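Local coordinates for putative chromatin binding protein (Chaetomium thermophilum, PDB 6QP0), which probably binds and hydrolyses ATP, dependent on tRNA, through this P-loop NTPase domain, as the Kti12 factor essential for tRNA modification by Elongator, at residues L73-S77 and D78-S82; L81-S84 and R85-D89; D245-W248 and D249-G253. All coordinates share one frame; numbering follows the deposited sequence.

Contact 1 (L73-S77 and D78-S82); sequences LHYIS and DATLS
S77 and T80 meet through two hydrogen bonds where strand 72-77, an outermost strand of the parallel sheet in this P-loop NTPase fold, gives way to a helix-like turn. D78 starts the turn; its side chain leaves the strand end, and its carboxylate bonds to Y88 OH and S131 OG. A79 rests its methyl CB against S77 OG. T80 supplies most of the polar grip. Its amide N binds S77 OG at 3.1 Å in a nearly straight bond (162°), and its OG1 donates to S77 O at 2.7 Å. With OG1 between its backbone N and carbonyl carbon (chi1 62°), the methyl CG2 is turned the other way and meets Y75 CE2 obliquely at 3.8 Å. That ring is held at its far end by the bond from Y75 OH to D130, a magnesium ligand. L81 N then joins T80 OG1 on the same face of the S77 carbonyl, reaching S77 O at 3.1 Å, so one oxygen takes two donors. The L81 side chain meets I76 through CD1, 3.8 Å from I76 CG2. S82 ends the walk in a type I beta turn, its N bonded to A79 O at 3.0 Å.

Contact 2 (L81-S84 and R85-D89); sequences LSIS and RSVYD. With AF3 (aluminum fluoride), chain C.
The guanidinium of R85 meets aluminum fluoride edge-on, in its own plane, with F2 at the rim between NE and NH2. The R85 NH2 bond to F2 is short and fairly straight (2.7 Å, 165°), whereas the one from R85 NE to F2 is long and weak. The other flat group, the Y88 ring, has V87 CG2 over one face, 3.4 Å above the plane and displaced toward the rim, while the hydroxyl at its far end bonds to D78. Both groups issue from a short 3-10 turn, 85-87, and its neighbour in the loop of this P-loop NTPase that follows strand 72-77. In the ADP complex aluminum fluoride commonly stands in for the transferred phosphate, and the arrangement is consistent with R85 meeting that group during the reaction. The R85 chain runs extended from CG to NE, which carries the guanidinium well away from the turn; NH1 is held by S198 O, and Y203, K15 and the S12 amide also bind the fluoride.

The bonds within the turn are long. V87 N points almost straight at S84 O (173°), but at 3.4 Å the bond is weak. The side-chain hydroxyls S84 OG and S86 OG form another weak bond, at 3.3 Å. V87 does more by packing: its CG2, set between the backbone N and carbonyl carbon, lies 3.3 Å from S84 O. The V87 and I83 side chains cross at about a right angle, with V87 CG2 3.9 Å from I83 CG2.

Contact 3 (D245-W248 and D249-G253); sequences DKIW and DAIAG
I247 and I251 lie side by side at the C-terminal end of helix 237-250, pointing the same way, with I247 CG2 4.1 Å from I251 CD1. This is the close-packed side of the helix end: both side chains reach I5 of strand 4-9, and I247 also meets strands 153-158 and 228-231. I251 is the first residue to leave helical backbone angles, yet its N still donates to I247 O at 3.1 Å and, weakly, to W248 O. Its CG1 sits between the backbone N and the carbonyl carbon (chi1 58°), which lays that atom 3.2 Å from I247 O. An alanine at I251 would lose CG1, CG2 and CD1 and is likely to open a gap beside I247 CG2 and against I5.

Another flank is also covered: W248 packs on helix 15-31, its indole in a cation-pi contact with R29, which also forms a salt bridge with D245, whose OD1 is bonded to Y25 OH as well. The loose side belongs to K246, D249 and A252. D249 N makes a straight helical bond to D245 O (2.9 Å, 170°), but the D249 carboxylate brings OD2 to within 3.3 Å of D245 O, acceptor facing acceptor. A carboxylate this close to a backbone carbonyl near the C-terminal end of a helix is likely to be disfavoured, so solvent probably carries much of its stabilisation, while apolar packing holds the isoleucine side and the R29 pairing the W248 side.

How the contacts relate
From the N terminus, contact 1 comes first, closing the turn where strand 72-77 leaves the sheet. Contact 2 begins where contact 1 ends, overlapping it at L81 and S82, and a probable hydrogen bond of D78 O with I83 N, at 2.6 Å, folds the two together alongside the D78-Y88 pair. Together they join the strand end to helices 106-120 and 205-213 beside the nucleotide site. Contact 3, in series with both, opens much later, at the end of helix 237-250, and fastens that helix to the sheet and helix 15-31. Its centre is about 31 Å from that of contact 2, on the opposite side of the chain's centre. None of the three nests within another.

Contact 1 (L73-S77 and D78-S82)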
ATOM      1  N   LEU A  73       0.783  11.606  11.710  1.00 46.47           N
ATOM      2  CA  LEU A  73       0.431  10.324  11.110  1.00 47.49           C
ATOM      3  C   LEU A  73      -0.615  10.538  10.024  1.00 47.46           C
ATOM      4  O   LEU A  73      -1.677  11.110  10.285  1.00 47.47           O
ATOM      5  CB  LEU A  73      -0.089   9.361  12.177  1.00 49.69           C
ATOM      6  CG  LEU A  73      -0.371   7.927  11.732  1.00 49.67           C
ATOM      7  CD1 LEU A  73       0.872   7.282  11.136  1.00 49.08           C
ATOM      8  CD2 LEU A  73      -0.888   7.114  12.912  1.00 50.88           C
ATOM      9  N   HIS A  74      -0.312  10.069   8.814  1.00 45.66           N
ATOM     10  CA  HIS A  74      -1.213  10.182   7.676  1.00 44.74           C
ATOM     11  C   HIS A  74      -1.490   8.803   7.092  1.00 41.01           C
ATOM     12  O   HIS A  74      -0.616   7.932   7.068  1.00 42.08           O
ATOM     13  CB  HIS A  74      -0.627  11.085   6.580  1.00 45.55           C
ATOM     14  CG  HIS A  74      -0.162  12.418   7.074  1.00 47.98           C
ATOM     15  ND1 HIS A  74      -0.979  13.529   7.103  1.00 48.90           N
ATOM     16  CD2 HIS A  74       1.039  12.823   7.550  1.00 49.52           C
ATOM     17  CE1 HIS A  74      -0.302  14.558   7.581  1.00 50.30           C
ATOM     18  NE2 HIS A  74       0.926  14.156   7.859  1.00 50.24           N
ATOM     19  N   TYR A  75      -2.719   8.617   6.610  1.00 39.05           N
ATOM     20  CA  TYR A  75      -3.140   7.380   5.968  1.00 37.40           C
ATOM     21  C   TYR A  75      -3.798   7.708   4.636  1.00 37.67           C
ATOM     22  O   TYR A  75      -4.713   8.536   4.581  1.00 39.23           O
ATOM     23  CB  TYR A  75      -4.113   6.596   6.855  1.00 37.71           C
ATOM     24  CG  TYR A  75      -4.786   5.442   6.144  1.00 38.27           C
ATOM     25  CD1 TYR A  75      -4.152   4.213   6.018  1.00 38.64           C
ATOM     26  CD2 TYR A  75      -6.055   5.583   5.599  1.00 37.95           C
ATOM     27  CE1 TYR A  75      -4.763   3.160   5.368  1.00 38.23           C
ATOM     28  CE2 TYR A  75      -6.673   4.533   4.949  1.00 38.21           C
ATOM     29  CZ  TYR A  75      -6.023   3.325   4.837  1.00 38.44           C
ATOM     30  OH  TYR A  75      -6.634   2.277   4.189  1.00 39.43           O
ATOM     31  N   ILE A  76      -3.338   7.054   3.572  1.00 36.06           N
ATOM     32  CA  ILE A  76      -3.848   7.274   2.225  1.00 38.05           C
ATOM     33  C   ILE A  76      -4.145   5.924   1.590  1.00 38.22           C
ATOM     34  O   ILE A  76      -3.418   4.950   1.810  1.00 36.61           O
ATOM     35  CB  ILE A  76      -2.847   8.066   1.357  1.00 38.66           C
ATOM     36  CG1 ILE A  76      -2.454   9.374   2.046  1.00 38.02           C
ATOM     37  CG2 ILE A  76      -3.443   8.347  -0.018  1.00 38.36           C
ATOM     38  CD1 ILE A  76      -1.292  10.090   1.386  1.00 36.91           C
ATOM     39  N   SER A  77      -5.209   5.868   0.791  1.00 42.18           N
ATOM     40  CA  SER A  77      -5.589   4.648   0.100  1.00 43.98           C
ATOM     41  C   SER A  77      -6.376   5.020  -1.147  1.00 41.89           C
ATOM     42  O   SER A  77      -6.775   6.173  -1.334  1.00 43.41           O
ATOM     43  CB  SER A  77      -6.412   3.724   1.005  1.00 48.62           C
ATOM     44  OG  SER A  77      -7.703   4.258   1.236  1.00 49.19           O
ATOM     45  N   ASP A  78      -6.592   4.026  -2.013  1.00 35.95           N
ATOM     46  CA  ASP A  78      -7.466   4.229  -3.163  1.00 33.10           C
ATOM     47  C   ASP A  78      -8.844   4.702  -2.716  1.00 35.45           C
ATOM     48  O   ASP A  78      -9.454   5.567  -3.358  1.00 33.71           O
ATOM     49  CB  ASP A  78      -7.581   2.937  -3.975  1.00 31.49           C
ATOM     50  CG  ASP A  78      -6.280   2.553  -4.663  1.00 30.88           C
ATOM     51  OD1 ASP A  78      -5.218   3.095  -4.293  1.00 30.18           O
ATOM     52  OD2 ASP A  78      -6.322   1.711  -5.583  1.00 31.51           O
ATOM     53  N   ALA A  79      -9.342   4.159  -1.601  1.00 40.32           N
ATOM     54  CA  ALA A  79     -10.674   4.515  -1.126  1.00 44.20           C
ATOM     55  C   ALA A  79     -10.720   5.950  -0.613  1.00 43.58           C
ATOM     56  O   ALA A  79     -11.690   6.673  -0.866  1.00 45.85           O
ATOM     57  CB  ALA A  79     -11.113   3.542  -0.031  1.00 47.12           C
ATOM     58  N   THR A  80      -9.685   6.379   0.117  1.00 39.62           N
ATOM     59  CA  THR A  80      -9.661   7.749   0.620  1.00 37.53           C
ATOM     60  C   THR A  80      -9.616   8.757  -0.521  1.00 33.94           C
ATOM     61  O   THR A  80     -10.144   9.866  -0.391  1.00 33.59           O
ATOM     62  CB  THR A  80      -8.462   7.961   1.546  1.00 37.36           C
ATOM     63  OG1 THR A  80      -7.246   7.754   0.817  1.00 36.64           O
ATOM     64  CG2 THR A  80      -8.526   7.011   2.733  1.00 37.74           C
ATOM     65  N   LEU A  81      -8.984   8.394  -1.633  1.00 31.59           N
ATOM     66  CA  LEU A  81      -8.928   9.234  -2.818  1.00 30.96           C
ATOM     67  C   LEU A  81     -10.040   8.918  -3.807  1.00 31.50           C
ATOM     68  O   LEU A  81     -10.020   9.430  -4.930  1.00 32.38           O
ATOM     69  CB  LEU A  81      -7.570   9.078  -3.503  1.00 30.35           C
ATOM     70  CG  LEU A  81      -6.354   9.371  -2.623  1.00 30.95           C
ATOM     71  CD1 LEU A  81      -5.070   9.070  -3.375  1.00 30.98           C
ATOM     72  CD2 LEU A  81      -6.371  10.815  -2.138  1.00 32.04           C
ATOM     73  N   SER A  82     -11.004   8.089  -3.415  1.00 34.68           N
ATOM     74  CA  SER A  82     -12.130   7.733  -4.274  1.00 38.12           C
ATOM     75  C   SER A  82     -11.643   7.197  -5.619  1.00 37.99           C
ATOM     76  O   SER A  82     -12.130   7.578  -6.685  1.00 38.90           O
ATOM     77  CB  SER A  82     -13.061   8.929  -4.467  1.00 40.05           C
ATOM     78  OG  SER A  82     -13.570   9.377  -3.224  1.00 41.38           O
TER

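Contact 2 (L81-S84 and R85-D89)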
ATOM      1  N   LEU A  81      -8.984   8.394  -1.633  1.00 31.59           N
ATOM      2  CA  LEU A  81      -8.928   9.234  -2.818  1.00 30.96           C
ATOM      3  C   LEU A  81     -10.040   8.918  -3.807  1.00 31.50           C
ATOM      4  O   LEU A  81     -10.020   9.430  -4.930  1.00 32.38           O
ATOM      5  CB  LEU A  81      -7.570   9.078  -3.503  1.00 30.35           C
ATOM      6  CG  LEU A  81      -6.354   9.371  -2.623  1.00 30.95           C
ATOM      7  CD1 LEU A  81      -5.070   9.070  -3.375  1.00 30.98           C
ATOM      8  CD2 LEU A  81      -6.371  10.815  -2.138  1.00 32.04           C
ATOM      9  N   SER A  82     -11.004   8.089  -3.415  1.00 34.68           N
ATOM     10  CA  SER A  82     -12.130   7.733  -4.274  1.00 38.12           C
ATOM     11  C   SER A  82     -11.643   7.197  -5.619  1.00 37.99           C
ATOM     12  O   SER A  82     -12.130   7.578  -6.685  1.00 38.90           O
ATOM     13  CB  SER A  82     -13.061   8.929  -4.467  1.00 40.05           C
ATOM     14  OG  SER A  82     -13.570   9.377  -3.224  1.00 41.38           O
ATOM     15  N   ILE A  83     -10.664   6.301  -5.558  1.00 36.07           N
ATOM     16  CA  ILE A  83     -10.131   5.629  -6.737  1.00 35.00           C
ATOM     17  C   ILE A  83     -10.739   4.233  -6.773  1.00 37.39           C
ATOM     18  O   ILE A  83     -10.371   3.363  -5.976  1.00 38.34           O
ATOM     19  CB  ILE A  83      -8.598   5.572  -6.716  1.00 32.65           C
ATOM     20  CG1 ILE A  83      -8.015   6.986  -6.783  1.00 31.26           C
ATOM     21  CG2 ILE A  83      -8.083   4.713  -7.868  1.00 33.53           C
ATOM     22  CD1 ILE A  83      -6.511   7.047  -6.603  1.00 31.37           C
ATOM     23  N   SER A  84     -11.675   4.016  -7.691  1.00 37.26           N
ATOM     24  CA  SER A  84     -12.312   2.713  -7.812  1.00 37.74           C
ATOM     25  C   SER A  84     -11.309   1.667  -8.289  1.00 37.68           C
ATOM     26  O   SER A  84     -10.344   1.971  -8.996  1.00 35.59           O
ATOM     27  CB  SER A  84     -13.493   2.786  -8.780  1.00 38.20           C
ATOM     28  OG  SER A  84     -14.222   1.571  -8.784  1.00 39.75           O
ATOM     29  N   ARG A  85     -11.550   0.416  -7.891  1.00 41.50           N
ATOM     30  CA  ARG A  85     -10.679  -0.686  -8.279  1.00 43.05           C
ATOM     31  C   ARG A  85     -10.720  -0.977  -9.772  1.00 43.80           C
ATOM     32  O   ARG A  85      -9.871  -1.730 -10.261  1.00 43.18           O
ATOM     33  CB  ARG A  85     -11.064  -1.948  -7.505  1.00 45.27           C
ATOM     34  CG  ARG A  85     -10.845  -1.848  -6.008  1.00 46.07           C
ATOM     35  CD  ARG A  85     -11.655  -2.893  -5.258  1.00 49.40           C
ATOM     36  NE  ARG A  85     -11.321  -2.931  -3.837  1.00 50.29           N
ATOM     37  CZ  ARG A  85     -11.740  -2.041  -2.942  1.00 50.98           C
ATOM     38  NH1 ARG A  85     -12.509  -1.027  -3.313  1.00 50.26           N
ATOM     39  NH2 ARG A  85     -11.382  -2.163  -1.671  1.00 51.00           N
ATOM     40  N   SER A  86     -11.677  -0.407 -10.504  1.00 45.95           N
ATOM     41  CA  SER A  86     -11.809  -0.679 -11.929  1.00 45.45           C
ATOM     42  C   SER A  86     -10.772   0.046 -12.776  1.00 42.03           C
ATOM     43  O   SER A  86     -10.677  -0.231 -13.977  1.00 44.09           O
ATOM     44  CB  SER A  86     -13.215  -0.299 -12.400  1.00 47.69           C
ATOM     45  OG  SER A  86     -13.545   1.019 -11.999  1.00 47.19           O
ATOM     46  N   VAL A  87      -9.990   0.956 -12.189  1.00 36.44           N
ATOM     47  CA  VAL A  87      -8.940   1.629 -12.939  1.00 35.72           C
ATOM     48  C   VAL A  87      -7.849   0.658 -13.377  1.00 35.77           C
ATOM     49  O   VAL A  87      -7.057   0.982 -14.270  1.00 35.73           O
ATOM     50  CB  VAL A  87      -8.325   2.770 -12.105  1.00 34.22           C
ATOM     51  CG1 VAL A  87      -9.382   3.806 -11.753  1.00 34.29           C
ATOM     52  CG2 VAL A  87      -7.665   2.224 -10.843  1.00 33.37           C
ATOM     53  N   TYR A  88      -7.788  -0.527 -12.775  1.00 39.61           N
ATOM     54  CA  TYR A  88      -6.708  -1.474 -13.014  1.00 40.53           C
ATOM     55  C   TYR A  88      -7.004  -2.448 -14.148  1.00 44.06           C
ATOM     56  O   TYR A  88      -6.286  -3.442 -14.295  1.00 44.96           O
ATOM     57  CB  TYR A  88      -6.403  -2.236 -11.721  1.00 40.76           C
ATOM     58  CG  TYR A  88      -5.997  -1.313 -10.593  1.00 39.67           C
ATOM     59  CD1 TYR A  88      -4.732  -0.744 -10.564  1.00 38.63           C
ATOM     60  CD2 TYR A  88      -6.882  -0.995  -9.572  1.00 39.71           C
ATOM     61  CE1 TYR A  88      -4.356   0.110  -9.548  1.00 37.54           C
ATOM     62  CE2 TYR A  88      -6.513  -0.141  -8.547  1.00 38.26           C
ATOM     63  CZ  TYR A  88      -5.249   0.408  -8.542  1.00 36.63           C
ATOM     64  OH  TYR A  88      -4.874   1.259  -7.527  1.00 34.49           O
ATOM     65  N   ASP A  89      -8.025  -2.180 -14.956  1.00 48.09           N
ATOM     66  CA  ASP A  89      -8.332  -3.015 -16.112  1.00 51.57           C
ATOM     67  C   ASP A  89      -7.477  -2.611 -17.309  1.00 52.53           C
ATOM     68  O   ASP A  89      -7.302  -3.386 -18.251  1.00 54.36           O
ATOM     69  CB  ASP A  89      -9.817  -2.913 -16.463  1.00 54.77           C
ATOM     70  CG  ASP A  89     -10.698  -3.685 -15.502  1.00 57.75           C
ATOM     71  OD1 ASP A  89     -10.601  -4.928 -15.474  1.00 60.04           O
ATOM     72  OD2 ASP A  89     -11.480  -3.051 -14.764  1.00 58.79           O
TER
HETATM   73 AL   AF3 C 502      -8.526  -3.844  -1.477  1.00 41.56          AL
HETATM   74  F1  AF3 C 502      -7.933  -2.549  -0.530  1.00 39.17           F
HETATM   75  F2  AF3 C 502     -10.069  -4.498  -1.145  1.00 41.22           F
HETATM   76  F3  AF3 C 502      -7.431  -4.775  -2.398  1.00 41.22           F

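Contact 3 (D245-W248 and D249-G253)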
ATOM      1  N   ASP A 245       8.169  -2.630  14.875  1.00 57.88           N
ATOM      2  CA  ASP A 245       9.277  -1.992  15.580  1.00 61.01           C
ATOM      3  C   ASP A 245      10.461  -1.754  14.646  1.00 60.46           C
ATOM      4  O   ASP A 245      11.116  -0.706  14.719  1.00 61.55           O
ATOM      5  CB  ASP A 245       9.702  -2.848  16.777  1.00 64.90           C
ATOM      6  CG  ASP A 245       8.789  -2.671  17.986  1.00 66.85           C
ATOM      7  OD1 ASP A 245       8.848  -1.603  18.634  1.00 68.92           O
ATOM      8  OD2 ASP A 245       8.006  -3.597  18.285  1.00 66.59           O
ATOM      9  N   LYS A 246      10.759  -2.717  13.769  1.00 59.16           N
ATOM     10  CA  LYS A 246      11.835  -2.527  12.803  1.00 58.87           C
ATOM     11  C   LYS A 246      11.470  -1.447  11.790  1.00 55.55           C
ATOM     12  O   LYS A 246      12.339  -0.686  11.347  1.00 55.85           O
ATOM     13  CB  LYS A 246      12.154  -3.850  12.107  1.00 58.76           C
ATOM     14  CG  LYS A 246      12.789  -4.906  13.013  1.00 62.56           C
ATOM     15  CD  LYS A 246      12.457  -6.309  12.524  1.00 61.90           C
ATOM     16  CE  LYS A 246      13.229  -7.392  13.267  1.00 65.87           C
ATOM     17  NZ  LYS A 246      13.393  -7.143  14.730  1.00 69.02           N
ATOM     18  N   ILE A 247      10.188  -1.356  11.418  1.00 52.66           N
ATOM     19  CA  ILE A 247       9.742  -0.234  10.595  1.00 49.91           C
ATOM     20  C   ILE A 247      10.012   1.081  11.317  1.00 51.34           C
ATOM     21  O   ILE A 247      10.498   2.048  10.719  1.00 50.46           O
ATOM     22  CB  ILE A 247       8.250  -0.370  10.234  1.00 47.47           C
ATOM     23  CG1 ILE A 247       7.991  -1.621   9.390  1.00 46.32           C
ATOM     24  CG2 ILE A 247       7.782   0.886   9.494  1.00 45.16           C
ATOM     25  CD1 ILE A 247       6.515  -1.937   9.188  1.00 44.85           C
ATOM     26  N   TRP A 248       9.710   1.135  12.616  1.00 53.86           N
ATOM     27  CA  TRP A 248       9.913   2.367  13.368  1.00 55.90           C
ATOM     28  C   TRP A 248      11.390   2.734  13.429  1.00 58.31           C
ATOM     29  O   TRP A 248      11.770   3.881  13.167  1.00 58.24           O
ATOM     30  CB  TRP A 248       9.341   2.227  14.777  1.00 58.89           C
ATOM     31  CG  TRP A 248       9.487   3.474  15.581  1.00 61.62           C
ATOM     32  CD1 TRP A 248      10.510   3.792  16.424  1.00 65.77           C
ATOM     33  CD2 TRP A 248       8.581   4.583  15.611  1.00 60.93           C
ATOM     34  NE1 TRP A 248      10.295   5.029  16.982  1.00 67.73           N
ATOM     35  CE2 TRP A 248       9.119   5.535  16.499  1.00 64.78           C
ATOM     36  CE3 TRP A 248       7.368   4.861  14.976  1.00 57.91           C
ATOM     37  CZ2 TRP A 248       8.483   6.746  16.769  1.00 65.60           C
ATOM     38  CZ3 TRP A 248       6.738   6.062  15.246  1.00 58.73           C
ATOM     39  CH2 TRP A 248       7.296   6.990  16.134  1.00 62.50           C
ATOM     40  N   ASP A 249      12.242   1.769  13.787  1.00 60.82           N
ATOM     41  CA  ASP A 249      13.675   2.032  13.836  1.00 63.78           C
ATOM     42  C   ASP A 249      14.209   2.462  12.478  1.00 62.48           C
ATOM     43  O   ASP A 249      15.143   3.270  12.403  1.00 64.16           O
ATOM     44  CB  ASP A 249      14.420   0.790  14.329  1.00 66.96           C
ATOM     45  CG  ASP A 249      14.096   0.450  15.770  1.00 70.32           C
ATOM     46  OD1 ASP A 249      13.808   1.381  16.551  1.00 71.99           O
ATOM     47  OD2 ASP A 249      14.130  -0.748  16.123  1.00 71.56           O
ATOM     48  N   ALA A 250      13.627   1.943  11.393  1.00 61.61           N
ATOM     49  CA  ALA A 250      14.086   2.306  10.058  1.00 59.40           C
ATOM     50  C   ALA A 250      13.787   3.766   9.742  1.00 58.30           C
ATOM     51  O   ALA A 250      14.627   4.465   9.163  1.00 60.53           O
ATOM     52  CB  ALA A 250      13.438   1.391   9.019  1.00 56.35           C
ATOM     53  N   ILE A 251      12.600   4.249  10.113  1.00 52.46           N
ATOM     54  CA  ILE A 251      12.196   5.609   9.772  1.00 53.96           C
ATOM     55  C   ILE A 251      12.541   6.561  10.911  1.00 63.78           C
ATOM     56  O   ILE A 251      11.822   7.531  11.168  1.00 58.39           O
ATOM     57  CB  ILE A 251      10.695   5.685   9.427  1.00 47.21           C
ATOM     58  CG1 ILE A 251       9.834   5.186  10.591  1.00 48.85           C
ATOM     59  CG2 ILE A 251      10.410   4.897   8.155  1.00 44.25           C
ATOM     60  CD1 ILE A 251       8.407   4.840  10.188  1.00 46.39           C
ATOM     61  N   ALA A 252      13.654   6.280  11.592  1.00 81.43           N
ATOM     62  CA  ALA A 252      14.226   7.188  12.577  1.00 91.61           C
ATOM     63  C   ALA A 252      15.680   7.458  12.212  1.00 95.99           C
ATOM     64  O   ALA A 252      16.126   7.124  11.100  1.00 93.36           O
ATOM     65  CB  ALA A 252      14.109   6.595  13.987  1.00 97.01           C
ATOM     66  N   GLY A 253      16.431   8.060  13.122  1.00 99.09           N
ATOM     67  CA  GLY A 253      17.829   8.355  12.892  1.00102.79           C
ATOM     68  C   GLY A 253      18.648   7.116  12.588  1.00103.42           C
ATOM     69  O   GLY A 253      19.712   7.195  11.973  1.00104.18           O
TER